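Side-chain contacts in thiosulfate sulfurtransferase (Pseudomonas aeruginosa, PDB 1YT8), which probably transfers sulfur from thiosulfate to cyanide, as rhodaneses do, and is built from four rhodanese-like domains in one chain: residues 23-28 with 57-62; 66-71 with 78-83. One frame throughout, in Å; residues are numbered along the deposited sequence.

Contact 1: residues 23-28 with 57-62; sequences ELALLD and ARVPRR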
loop_
_atom_site.group_PDB
_atom_site.type_symbol
_atom_site.label_atom_id
_atom_site.label_comp_id
_atom_site.label_asym_id
_atom_site.label_seq_id
_atom_site.Cartn_x
_atom_site.Cartn_y
_atom_site.Cartn_z
ATOM N N GLU A 23 15.196 7.137 -13.011
ATOM C CA GLU A 23 14.485 7.268 -11.744
ATOM C C GLU A 23 13.742 8.582 -11.612
ATOM O O GLU A 23 14.257 9.644 -11.977
ATOM C CB GLU A 23 15.447 7.121 -10.567
ATOM C CG GLU A 23 16.097 5.753 -10.468
ATOM C CD GLU A 23 16.786 5.542 -9.137
ATOM O OE1 GLU A 23 16.798 6.484 -8.314
ATOM O OE2 GLU A 23 17.314 4.433 -8.912
ATOM N N LEU A 24 12.525 8.502 -11.089
ATOM C CA LEU A 24 11.700 9.682 -10.873
ATOM C C LEU A 24 10.619 9.365 -9.852
ATOM O O LEU A 24 10.231 8.207 -9.669
ATOM C CB LEU A 24 11.048 10.135 -12.188
ATOM C CG LEU A 24 10.004 9.224 -12.844
ATOM C CD1 LEU A 24 8.631 9.441 -12.211
ATOM C CD2 LEU A 24 9.933 9.533 -14.328
ATOM N N ALA A 25 10.151 10.404 -9.174
ATOM C CA ALA A 25 9.085 10.259 -8.200
ATOM C C ALA A 25 8.037 11.307 -8.552
ATOM O O ALA A 25 8.283 12.505 -8.418
ATOM C CB ALA A 25 9.617 10.485 -6.783
ATOM N N LEU A 26 6.890 10.846 -9.043
ATOM C CA LEU A 26 5.778 11.724 -9.412
ATOM C C LEU A 26 4.792 11.601 -8.259
ATOM O O LEU A 26 4.089 10.596 -8.141
ATOM C CB LEU A 26 5.134 11.243 -10.713
ATOM C CG LEU A 26 3.911 12.004 -11.224
ATOM C CD1 LEU A 26 4.271 13.465 -11.453
ATOM C CD2 LEU A 26 3.421 11.367 -12.515
ATOM N N LEU A 27 4.739 12.625 -7.414
ATOM C CA LEU A 27 3.885 12.583 -6.235
ATOM C C LEU A 27 2.632 13.447 -6.259
ATOM O O LEU A 27 2.704 14.661 -6.449
ATOM C CB LEU A 27 4.713 12.957 -5.003
ATOM C CG LEU A 27 6.021 12.196 -4.766
ATOM C CD1 LEU A 27 6.742 12.779 -3.552
ATOM C CD2 LEU A 27 5.723 10.718 -4.558
ATOM N N ASP A 28 1.486 12.806 -6.053
ATOM C CA ASP A 28 0.203 13.494 -5.989
ATOM C C ASP A 28 0.083 13.810 -4.498
ATOM O O ASP A 28 -0.042 12.897 -3.679
ATOM C CB ASP A 28 -0.925 12.551 -6.413
ATOM C CG ASP A 28 -2.269 13.258 -6.550
ATOM O OD1 ASP A 28 -2.562 14.169 -5.742
ATOM O OD2 ASP A 28 -3.039 12.893 -7.462
ATOM N N ALA A 57 11.343 7.106 3.322
ATOM C CA ALA A 57 11.264 5.680 3.035
ATOM C C ALA A 57 10.872 5.441 1.576
ATOM O O ALA A 57 11.418 4.557 0.920
ATOM C CB ALA A 57 10.250 5.008 3.964
ATOM N N ARG A 58 9.939 6.238 1.066
ATOM C CA ARG A 58 9.474 6.073 -0.311
ATOM C C ARG A 58 10.378 6.716 -1.366
ATOM O O ARG A 58 10.396 6.285 -2.519
ATOM C CB ARG A 58 8.039 6.602 -0.427
ATOM C CG ARG A 58 7.080 5.866 0.504
ATOM C CD ARG A 58 5.681 6.441 0.484
ATOM N NE ARG A 58 4.990 6.198 -0.777
ATOM C CZ ARG A 58 3.741 6.578 -1.013
ATOM N NH1 ARG A 58 3.058 7.212 -0.068
ATOM N NH2 ARG A 58 3.176 6.333 -2.189
ATOM N N VAL A 59 11.122 7.745 -0.973
ATOM C CA VAL A 59 12.042 8.426 -1.882
ATOM C C VAL A 59 13.318 8.707 -1.082
ATOM O O VAL A 59 13.612 9.853 -0.747
ATOM C CB VAL A 59 11.455 9.770 -2.399
ATOM C CG1 VAL A 59 12.369 10.363 -3.472
ATOM C CG2 VAL A 59 10.057 9.555 -2.965
ATOM N N PRO A 60 14.091 7.652 -0.765
ATOM C CA PRO A 60 15.334 7.772 0.006
ATOM C C PRO A 60 16.466 8.605 -0.602
ATOM O O PRO A 60 17.187 9.286 0.127
ATOM C CB PRO A 60 15.738 6.316 0.232
ATOM C CG PRO A 60 15.239 5.639 -1.001
ATOM C CD PRO A 60 13.862 6.252 -1.167
ATOM N N ARG A 61 16.625 8.552 -1.921
ATOM C CA ARG A 61 17.686 9.311 -2.592
ATOM C C ARG A 61 17.333 10.791 -2.600
ATOM O O ARG A 61 16.396 11.209 -3.278
ATOM C CB ARG A 61 17.867 8.830 -4.032
ATOM C CG ARG A 61 19.189 8.147 -4.317
ATOM C CD ARG A 61 19.738 8.604 -5.664
ATOM N NE ARG A 61 18.737 8.517 -6.725
ATOM C CZ ARG A 61 18.850 9.115 -7.906
ATOM N NH1 ARG A 61 19.923 9.847 -8.175
ATOM N NH2 ARG A 61 17.893 8.989 -8.815
ATOM N N ARG A 62 18.096 11.587 -1.859
ATOM C CA ARG A 62 17.827 13.014 -1.758
ATOM C C ARG A 62 17.890 13.782 -3.074
ATOM O O ARG A 62 17.283 14.846 -3.193
ATOM C CB ARG A 62 18.768 13.653 -0.732
ATOM C CG ARG A 62 18.642 13.070 0.679
ATOM C CD ARG A 62 17.246 13.252 1.263
ATOM N NE ARG A 62 17.192 12.940 2.694
ATOM C CZ ARG A 62 17.110 11.715 3.209
ATOM N NH1 ARG A 62 17.066 10.650 2.420
ATOM N NH2 ARG A 62 17.080 11.555 4.526
#

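Contact 2: residues 66-71 with 78-83; sequences ITVYDD and VAAQRL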
loop_
_atom_site.group_PDB
_atom_site.type_symbol
_atom_site.label_atom_id
_atom_site.label_comp_id
_atom_site.label_asym_id
_atom_site.label_seq_id
_atom_site.Cartn_x
_atom_site.Cartn_y
_atom_site.Cartn_z
ATOM N N ILE A 66 12.153 14.719 -8.194
ATOM C CA ILE A 66 10.802 14.663 -7.647
ATOM C C ILE A 66 9.916 15.724 -8.284
ATOM O O ILE A 66 10.295 16.891 -8.368
ATOM C CB ILE A 66 10.796 14.914 -6.125
ATOM C CG1 ILE A 66 11.643 13.866 -5.411
ATOM C CG2 ILE A 66 9.358 14.891 -5.593
ATOM C CD1 ILE A 66 11.875 14.190 -3.949
ATOM N N THR A 67 8.735 15.308 -8.732
ATOM C CA THR A 67 7.777 16.228 -9.336
ATOM C C THR A 67 6.453 16.072 -8.586
ATOM O O THR A 67 5.824 15.013 -8.634
ATOM C CB THR A 67 7.555 15.918 -10.838
ATOM O OG1 THR A 67 8.799 16.033 -11.547
ATOM C CG2 THR A 67 6.551 16.896 -11.443
ATOM N N VAL A 68 6.044 17.124 -7.882
ATOM C CA VAL A 68 4.796 17.094 -7.121
ATOM C C VAL A 68 3.665 17.786 -7.879
ATOM O O VAL A 68 3.908 18.635 -8.737
ATOM C CB VAL A 68 4.958 17.785 -5.738
ATOM C CG1 VAL A 68 5.987 17.045 -4.897
ATOM C CG2 VAL A 68 5.380 19.233 -5.923
ATOM N N TYR A 69 2.426 17.426 -7.563
ATOM C CA TYR A 69 1.288 18.047 -8.229
ATOM C C TYR A 69 -0.005 17.872 -7.447
ATOM O O TYR A 69 -0.103 17.032 -6.552
ATOM C CB TYR A 69 1.103 17.453 -9.635
ATOM C CG TYR A 69 0.404 16.097 -9.664
ATOM C CD1 TYR A 69 -0.990 16.006 -9.745
ATOM C CD2 TYR A 69 1.133 14.910 -9.566
ATOM C CE1 TYR A 69 -1.642 14.766 -9.723
ATOM C CE2 TYR A 69 0.490 13.661 -9.538
ATOM C CZ TYR A 69 -0.896 13.599 -9.615
ATOM O OH TYR A 69 -1.539 12.378 -9.565
ATOM N N ASP A 70 -0.986 18.697 -7.791
ATOM C CA ASP A 70 -2.324 18.635 -7.217
ATOM C C ASP A 70 -3.213 19.145 -8.337
ATOM O O ASP A 70 -2.779 19.188 -9.487
ATOM C CB ASP A 70 -2.471 19.505 -5.957
ATOM C CG ASP A 70 -2.104 20.965 -6.183
ATOM O OD1 ASP A 70 -2.127 21.446 -7.335
ATOM O OD2 ASP A 70 -1.806 21.640 -5.176
ATOM N N ASP A 71 -4.447 19.516 -8.033
ATOM C CA ASP A 71 -5.309 20.015 -9.092
ATOM C C ASP A 71 -5.706 21.464 -8.841
ATOM O O ASP A 71 -6.856 21.843 -9.047
ATOM C CB ASP A 71 -6.547 19.125 -9.243
ATOM C CG ASP A 71 -7.313 19.407 -10.533
ATOM O OD1 ASP A 71 -6.671 19.718 -11.557
ATOM O OD2 ASP A 71 -8.554 19.302 -10.526
ATOM N N VAL A 78 3.485 24.085 -1.488
ATOM C CA VAL A 78 3.840 23.896 -0.083
ATOM C C VAL A 78 4.667 22.617 0.051
ATOM O O VAL A 78 5.678 22.581 0.758
ATOM C CB VAL A 78 2.572 23.788 0.806
ATOM C CG1 VAL A 78 2.957 23.481 2.253
ATOM C CG2 VAL A 78 1.789 25.091 0.743
ATOM N N ALA A 79 4.237 21.569 -0.641
ATOM C CA ALA A 79 4.947 20.298 -0.608
ATOM C C ALA A 79 6.369 20.472 -1.141
ATOM O O ALA A 79 7.326 19.961 -0.560
ATOM C CB ALA A 79 4.198 19.267 -1.438
ATOM N N ALA A 80 6.501 21.200 -2.244
ATOM C CA ALA A 80 7.808 21.433 -2.855
ATOM C C ALA A 80 8.770 22.122 -1.892
ATOM O O ALA A 80 9.939 21.751 -1.804
ATOM C CB ALA A 80 7.652 22.268 -4.122
ATOM N N GLN A 81 8.271 23.124 -1.171
ATOM C CA GLN A 81 9.090 23.864 -0.217
ATOM C C GLN A 81 9.536 22.989 0.949
ATOM O O GLN A 81 10.697 23.022 1.356
ATOM C CB GLN A 81 8.316 25.068 0.329
ATOM C CG GLN A 81 9.119 25.942 1.286
ATOM C CD GLN A 81 10.347 26.547 0.625
ATOM O OE1 GLN A 81 10.249 27.180 -0.428
ATOM N NE2 GLN A 81 11.512 26.358 1.242
ATOM N N ARG A 82 8.610 22.215 1.500
ATOM C CA ARG A 82 8.944 21.356 2.621
ATOM C C ARG A 82 9.966 20.320 2.205
ATOM O O ARG A 82 10.845 19.959 2.983
ATOM C CB ARG A 82 7.683 20.697 3.176
ATOM C CG ARG A 82 6.822 21.703 3.918
ATOM C CD ARG A 82 5.517 21.125 4.423
ATOM N NE ARG A 82 4.742 22.151 5.117
ATOM C CZ ARG A 82 3.492 21.998 5.537
ATOM N NH1 ARG A 82 2.855 20.849 5.338
ATOM N NH2 ARG A 82 2.877 23.000 6.151
ATOM N N LEU A 83 9.867 19.847 0.967
ATOM C CA LEU A 83 10.830 18.862 0.483
ATOM C C LEU A 83 12.201 19.523 0.370
ATOM O O LEU A 83 13.216 18.919 0.704
ATOM C CB LEU A 83 10.394 18.299 -0.867
ATOM C CG LEU A 83 9.194 17.352 -0.825
ATOM C CD1 LEU A 83 8.636 17.118 -2.232
ATOM C CD2 LEU A 83 9.640 16.038 -0.205
#

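Contact 1: residues 23-28 with 57-62
Arg61 turns the NE and NH2 edge of its guanidinium to one carboxylate oxygen of Glu23, OE1. The contact lies in the first rhodanese-like domain of the chain, a parallel five-stranded sheet with helices packed on it. Here the start of strand 25-28 and the loop before it meet the loop that follows helix 51-58. One oxygen takes both bonds. Arg61 NH2 reaches Glu23 OE1 at 2.8 Å, as part of a salt bridge. Arg61 NE adds a weak bond to the same Glu23 OE1 at 3.2 Å. The two flat groups do not lie in one plane but stand 74° apart. NH2 meets OE1 from above the carboxylate plane, 45° out of it, and the bond is bent. The arginine bends at chi2 and chi3, which brings this edge to the glutamate. The same Arg61 NH2 also sits 3.5 Å from Glu23 CB. The other carboxylate oxygen, OE2, accepts from the backbone N of Thr282 and forms a salt bridge with Arg281. The buried carboxylate thus has positive charge at both oxygens, which would probably favour its ionised form. Arg61 also has a second acidic partner, since its NH1 forms a salt bridge with Asp63. Beside this polar pair runs a small apolar contact. Val59 is the first residue to leave the helical conformation, and its side chain points at the strand. With CG1 anti to the backbone N (chi1 -173°), the other methyl, Val59 CG2, is the one that meets Ala25 CB, at 4.0 Å.

Contact 2: residues 66-71 with 78-83
Leu83 rests its CD1 methyl over the gap between Ile66 and Val68 of strand 66-69. Val68 CG1 meets Leu83 CD1 at 3.8 Å, and Ile66 CG2 meets the same CD1 at 4.1 Å. Ile66 and Val68 are alternate residues of the strand, so both point toward helix 75-85 and form a shallow notch for this methyl. Val68 and Leu83 reach each other tip to tip, whereas Ile66 and Leu83 cross at a slant. The valine is in turn a bump against the helix. Its CG1 is anti to the carbonyl carbon (chi1 -62°), and its two methyls spread over different helix residues. Val68 CG2 lies 4.2 Å from Ala80 CB, while CG1 comes to 4.5 Å from Ala79 CB. The small alanines probably help the helix to lie near the strand, with the two axes 8.7 Å apart at their closest. No hydrogen bond crosses this buried, wholly apolar surface. The N-to-C directions of the short segments make 148°, roughly antiparallel, as expected in a beta-alpha-beta crossover. Strand 66-69 leads into helix 75-85, which returns to strand 91-94, where Leu93 touches both Val68 and Ala80. Leu83 also packs on Leu51 and Ile55 of helix 51-58.

How the contacts relate
Contacts 1 and 2 follow one another along the chain, and their centres are about 11 Å apart. Both reach one parallel sheet, in which strands 25-28 and 66-69 are neighbours. A probable backbone hydrogen bond joins them, from Thr67 N to Ala25 O at 2.9 Å. A weak, probable hydrogen bond links Tyr69 OH to Asp28 OD2 at 2.6 Å. Ile66 bridges the two apolar patches, since it touches Val59 and Leu27 of contact 1. Helix 51-58 also serves both, because Ile55 meets Leu27 and Leu83. The sulfite ion is bound by Cys193 to Arg198, in the second rhodanese-like range, and Gln312, in the third, whereas all four contact segments fall in the first.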